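Local coordinates for protein hydroquinone dioxygenase small subunit (Pseudomonas sp., PDB 4ZXA) that forms the cupin-fold small subunit of PnpCD, a two-subunit iron(II)-dependent hydroquinone 1,2-dioxygenase, at residues V85-E89 and L124-H128; R91-L95 and C130-A134. One frame throughout, in Å; residues are numbered along the deposited sequence.

Contact 1: residues V85-E89 and L124-H128; sequences VMDGE and LKRGH
Two bends of the cupin beta-sandwich meet backbone to backbone: V85 N donates to H128 O over 2.9 Å, and G127 N donates to V85 O over 2.7 Å. Both bonds are fairly straight, at least 160° at hydrogen. V85 is thus gripped through both its amide and its carbonyl. The partner residues 125-128 form a type II beta turn, with H128 N bonded back to K125 O. G127 takes phi 90° in the turn, a conformation that suits glycine. On the other bend, M86 and D87 form a classic beta bulge opposite V147, and G88 carries the chain on into E89.

The V85 side chain packs against the L124-R126 part of the other segment. Its CG2 branch lies beside the backbone N and meets L124 CB at 3.2 Å, the two side chains crossing at a slant. The CG1 branch is anti to the backbone N (chi1 169°) and rests on the K125-R126 peptide. R126 starts alongside the bulge, its CG 3.5 Å from M86 O, and then bends at chi3. R126 and M86 both pack on F220 of the large subunit, while M86 also touches helix 40-45. H128 extends the sheet into a strand of the large subunit. D87 points away at CB, and its OD2 accepts a hydrogen bond from L17 N.

E89 and K125 run side by side in the same direction. The E89 carboxylate lies against CG and CE of K125, with OE2 3.6 Å from K125 CE; E89 OE1 and K125 NZ stay beyond salt-bridge distance. One water donates to G88 O (2.7 Å) and accepts from R126 N (3.2 Å), bridging the same two atoms that share a weak direct hydrogen bond.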
loop_
_atom_site.group_PDB
_atom_site.type_symbol
_atom_site.label_atom_id
_atom_site.label_comp_id
_atom_site.label_asym_id
_atom_site.label_seq_id
_atom_site.Cartn_x
_atom_site.Cartn_y
_atom_site.Cartn_z
ATOM N N VAL A 85 23.108 -9.471 28.447
ATOM C CA VAL A 85 24.460 -9.319 27.933
ATOM C C VAL A 85 24.412 -9.043 26.440
ATOM O O VAL A 85 23.997 -9.894 25.658
ATOM C CB VAL A 85 25.294 -10.568 28.197
ATOM C CG1 VAL A 85 26.618 -10.492 27.425
ATOM C CG2 VAL A 85 25.525 -10.712 29.686
ATOM N N MET A 86 24.833 -7.847 26.048
ATOM C CA MET A 86 24.754 -7.426 24.649
ATOM C C MET A 86 26.056 -7.658 23.867
ATOM O O MET A 86 26.064 -7.624 22.645
ATOM C CB MET A 86 24.313 -5.960 24.569
ATOM C CG MET A 86 22.820 -5.761 24.780
ATOM S SD MET A 86 21.815 -6.354 23.387
ATOM C CE MET A 86 21.586 -8.059 23.857
ATOM N N ASP A 87 27.144 -7.894 24.587
ATOM C CA ASP A 87 28.431 -8.218 23.994
ATOM C C ASP A 87 29.373 -8.783 25.064
ATOM O O ASP A 87 29.292 -8.412 26.236
ATOM C CB ASP A 87 29.054 -6.985 23.354
ATOM C CG ASP A 87 30.402 -7.275 22.709
ATOM O OD1 ASP A 87 30.604 -8.404 22.205
ATOM O OD2 ASP A 87 31.256 -6.369 22.700
ATOM N N GLY A 88 30.258 -9.686 24.665
ATOM C CA GLY A 88 31.230 -10.224 25.590
ATOM C C GLY A 88 30.635 -11.355 26.394
ATOM O O GLY A 88 29.675 -12.004 25.965
ATOM N N GLU A 89 31.195 -11.589 27.571
ATOM C CA GLU A 89 30.757 -12.700 28.390
ATOM C C GLU A 89 30.885 -12.356 29.868
ATOM O O GLU A 89 31.969 -12.071 30.372
ATOM C CB GLU A 89 31.575 -13.937 28.029
ATOM C CG GLU A 89 31.197 -15.196 28.768
ATOM C CD GLU A 89 31.842 -16.429 28.146
ATOM O OE1 GLU A 89 31.871 -17.488 28.822
ATOM O OE2 GLU A 89 32.316 -16.333 26.980
ATOM N N LEU A 124 26.806 -15.657 31.328
ATOM C CA LEU A 124 26.045 -15.018 30.259
ATOM C C LEU A 124 26.922 -14.657 29.067
ATOM O O LEU A 124 27.917 -13.932 29.199
ATOM C CB LEU A 124 25.354 -13.744 30.772
ATOM C CG LEU A 124 24.364 -13.907 31.928
ATOM C CD1 LEU A 124 23.870 -12.539 32.428
ATOM C CD2 LEU A 124 23.186 -14.801 31.529
ATOM N N LYS A 125 26.542 -15.152 27.896
ATOM C CA LYS A 125 27.151 -14.682 26.666
ATOM C C LYS A 125 26.149 -13.768 25.974
ATOM O O LYS A 125 25.014 -13.648 26.425
ATOM C CB LYS A 125 27.533 -15.857 25.769
ATOM C CG LYS A 125 28.591 -16.775 26.365
ATOM C CD LYS A 125 28.719 -18.076 25.569
ATOM C CE LYS A 125 30.002 -18.821 25.939
ATOM N NZ LYS A 125 29.846 -20.299 25.835
ATOM N N ARG A 126 26.577 -13.126 24.893
ATOM C CA ARG A 126 25.713 -12.244 24.113
ATOM C C ARG A 126 24.318 -12.803 23.811
ATOM O O ARG A 126 24.157 -13.927 23.325
ATOM C CB ARG A 126 26.378 -11.888 22.788
ATOM C CG ARG A 126 25.503 -10.981 21.927
ATOM C CD ARG A 126 26.206 -10.621 20.652
ATOM N NE ARG A 126 26.233 -11.743 19.721
ATOM C CZ ARG A 126 27.026 -11.806 18.657
ATOM N NH1 ARG A 126 27.878 -10.813 18.397
ATOM N NH2 ARG A 126 26.969 -12.868 17.864
ATOM N N GLY A 127 23.310 -11.992 24.082
ATOM C CA GLY A 127 21.948 -12.378 23.796
ATOM C C GLY A 127 21.313 -13.090 24.967
ATOM O O GLY A 127 20.149 -13.487 24.897
ATOM N N HIS A 128 22.070 -13.249 26.046
ATOM C CA HIS A 128 21.566 -13.957 27.210
ATOM C C HIS A 128 21.024 -13.017 28.283
ATOM O O HIS A 128 21.558 -11.924 28.518
ATOM C CB HIS A 128 22.643 -14.867 27.804
ATOM C CG HIS A 128 23.079 -15.959 26.875
ATOM N ND1 HIS A 128 24.186 -16.734 27.118
ATOM C CD2 HIS A 128 22.555 -16.389 25.705
ATOM C CE1 HIS A 128 24.326 -17.618 26.134
ATOM N NE2 HIS A 128 23.343 -17.420 25.268
HETATM O O HOH W 1 29.535 -13.371 23.641
#

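Contact 2: residues R91-L95 and C130-A134; sequences RVEFL and CLLPA
F94 CG stands anti to its carbonyl carbon (chi1 -67°), which sends the ring from strand 89-97 toward strand 128-132, where C130 SG lies between its own backbone N and carbonyl carbon (chi1 79°). The two strands belong to the two facing sheets of the cupin beta-sandwich. Their short segments run 9.9 Å apart at closest approach and make an angle of 37°, so the strands are too far apart to pair, and the F94 and V92 side chains cross from strand 89-97.

F94 is the main bridge. Its CE1 and CZ atoms reach L131 O, L132 CD2 and P133 CD. C130 SG sits at the ring edge, near the ring plane, 4.1 Å from F94 CZ. L132 crosses the phenylalanine at about a right angle and brings its CD2 branch to 3.8 Å from F94 CE1. P133 also crosses at about a right angle, with its CD close to the same ring carbon. V92 adds a looser apolar touch, CG1 to L132 CD2 at 4.2 Å.

Y138 packs against both F94 and L132, and L124 touches V92 and C130, so neighbouring strands close in on the same core. L214 of the large subunit also packs on F94. C130 pairs with a strand of that subunit, which places this core next to the interface. The backbone oxygen L131 O lies 3.7 Å from F94 CE1, oblique to the ring.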
loop_
_atom_site.group_PDB
_atom_site.type_symbol
_atom_site.label_atom_id
_atom_site.label_comp_id
_atom_site.label_asym_id
_atom_site.label_seq_id
_atom_site.Cartn_x
_atom_site.Cartn_y
_atom_site.Cartn_z
ATOM N N ARG A 91 30.161 -13.309 33.929
ATOM C CA ARG A 91 29.816 -14.250 34.977
ATOM C C ARG A 91 29.097 -13.449 36.062
ATOM O O ARG A 91 29.542 -12.364 36.438
ATOM C CB ARG A 91 31.095 -14.887 35.526
ATOM C CG ARG A 91 30.929 -15.696 36.804
ATOM C CD ARG A 91 32.246 -16.364 37.200
ATOM N NE ARG A 91 32.065 -17.247 38.343
ATOM C CZ ARG A 91 32.127 -16.831 39.605
ATOM N NH1 ARG A 91 32.379 -15.552 39.853
ATOM N NH2 ARG A 91 31.945 -17.681 40.614
ATOM N N VAL A 92 27.978 -13.966 36.552
ATOM C CA VAL A 92 27.214 -13.262 37.578
ATOM C C VAL A 92 27.134 -14.127 38.837
ATOM O O VAL A 92 26.571 -15.227 38.797
ATOM C CB VAL A 92 25.779 -12.879 37.071
ATOM C CG1 VAL A 92 25.047 -12.006 38.089
ATOM C CG2 VAL A 92 25.846 -12.166 35.717
ATOM N N GLU A 93 27.704 -13.634 39.941
ATOM C CA GLU A 93 27.690 -14.347 41.222
ATOM C C GLU A 93 26.503 -13.916 42.071
ATOM O O GLU A 93 26.218 -12.722 42.171
ATOM C CB GLU A 93 28.946 -14.038 42.028
ATOM C CG GLU A 93 30.224 -14.672 41.539
ATOM C CD GLU A 93 31.460 -13.986 42.121
ATOM O OE1 GLU A 93 31.580 -13.897 43.366
ATOM O OE2 GLU A 93 32.304 -13.521 41.325
ATOM N N PHE A 94 25.852 -14.873 42.730
ATOM C CA PHE A 94 24.655 -14.579 43.518
ATOM C C PHE A 94 24.770 -14.990 44.983
ATOM O O PHE A 94 25.035 -16.152 45.293
ATOM C CB PHE A 94 23.430 -15.282 42.913
ATOM C CG PHE A 94 23.021 -14.755 41.566
ATOM C CD1 PHE A 94 22.134 -13.692 41.461
ATOM C CD2 PHE A 94 23.515 -15.329 40.409
ATOM C CE1 PHE A 94 21.748 -13.205 40.213
ATOM C CE2 PHE A 94 23.142 -14.850 39.158
ATOM C CZ PHE A 94 22.258 -13.788 39.058
ATOM N N LEU A 95 24.536 -14.035 45.878
ATOM C CA LEU A 95 24.397 -14.307 47.307
ATOM C C LEU A 95 22.969 -14.063 47.785
ATOM O O LEU A 95 22.397 -13.003 47.504
ATOM C CB LEU A 95 25.299 -13.370 48.093
ATOM C CG LEU A 95 26.762 -13.743 48.194
ATOM C CD1 LEU A 95 27.489 -12.612 48.889
ATOM C CD2 LEU A 95 26.863 -15.043 48.964
ATOM N N CYS A 130 19.421 -12.837 32.402
ATOM C CA CYS A 130 19.151 -13.483 33.667
ATOM C C CYS A 130 18.321 -12.578 34.576
ATOM O O CYS A 130 18.340 -11.347 34.446
ATOM C CB CYS A 130 20.453 -13.903 34.368
ATOM S SG CYS A 130 21.299 -12.563 35.213
ATOM N N LEU A 131 17.596 -13.209 35.494
ATOM C CA LEU A 131 16.911 -12.508 36.578
ATOM C C LEU A 131 17.914 -12.123 37.682
ATOM O O LEU A 131 18.797 -12.901 38.041
ATOM C CB LEU A 131 15.793 -13.398 37.149
ATOM C CG LEU A 131 15.140 -13.108 38.511
ATOM C CD1 LEU A 131 14.434 -11.754 38.544
ATOM C CD2 LEU A 131 14.154 -14.208 38.847
ATOM N N LEU A 132 17.788 -10.903 38.185
ATOM C CA LEU A 132 18.511 -10.477 39.369
ATOM C C LEU A 132 17.499 -10.381 40.509
ATOM O O LEU A 132 16.930 -9.319 40.750
ATOM C CB LEU A 132 19.174 -9.124 39.118
ATOM C CG LEU A 132 20.108 -9.131 37.904
ATOM C CD1 LEU A 132 20.527 -7.714 37.538
ATOM C CD2 LEU A 132 21.335 -10.020 38.148
ATOM N N PRO A 133 17.277 -11.501 41.217
ATOM C CA PRO A 133 16.194 -11.643 42.202
ATOM C C PRO A 133 16.286 -10.594 43.304
ATOM O O PRO A 133 17.394 -10.288 43.782
ATOM C CB PRO A 133 16.428 -13.031 42.808
ATOM C CG PRO A 133 17.381 -13.727 41.866
ATOM C CD PRO A 133 18.204 -12.643 41.236
ATOM N N ALA A 134 15.136 -10.054 43.704
ATOM C CA ALA A 134 15.102 -9.099 44.795
ATOM C C ALA A 134 15.582 -9.774 46.070
ATOM O O ALA A 134 15.218 -10.924 46.351
ATOM C CB ALA A 134 13.688 -8.538 44.988
#

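In the fold
Contacts 1 and 2 lie along one cupin sandwich, their centres about 15 Å apart. Strand 81-87 leads into 89-97, and 116-125 into 128-132. Each pair passes from one sheet to the other, and the segments alternate along the chain. Contact 1 joins the bends where these crossings occur; contact 2 joins the facing sheets through their buried side chains. L124 connects them: its CD1 packs 3.8 Å from C130 SG and 3.9 Å from V92 CG2. Strand 128-132 contributes to both contacts and continues its sheet into the large subunit through H128 and C130. Both contacts therefore border the subunit interface.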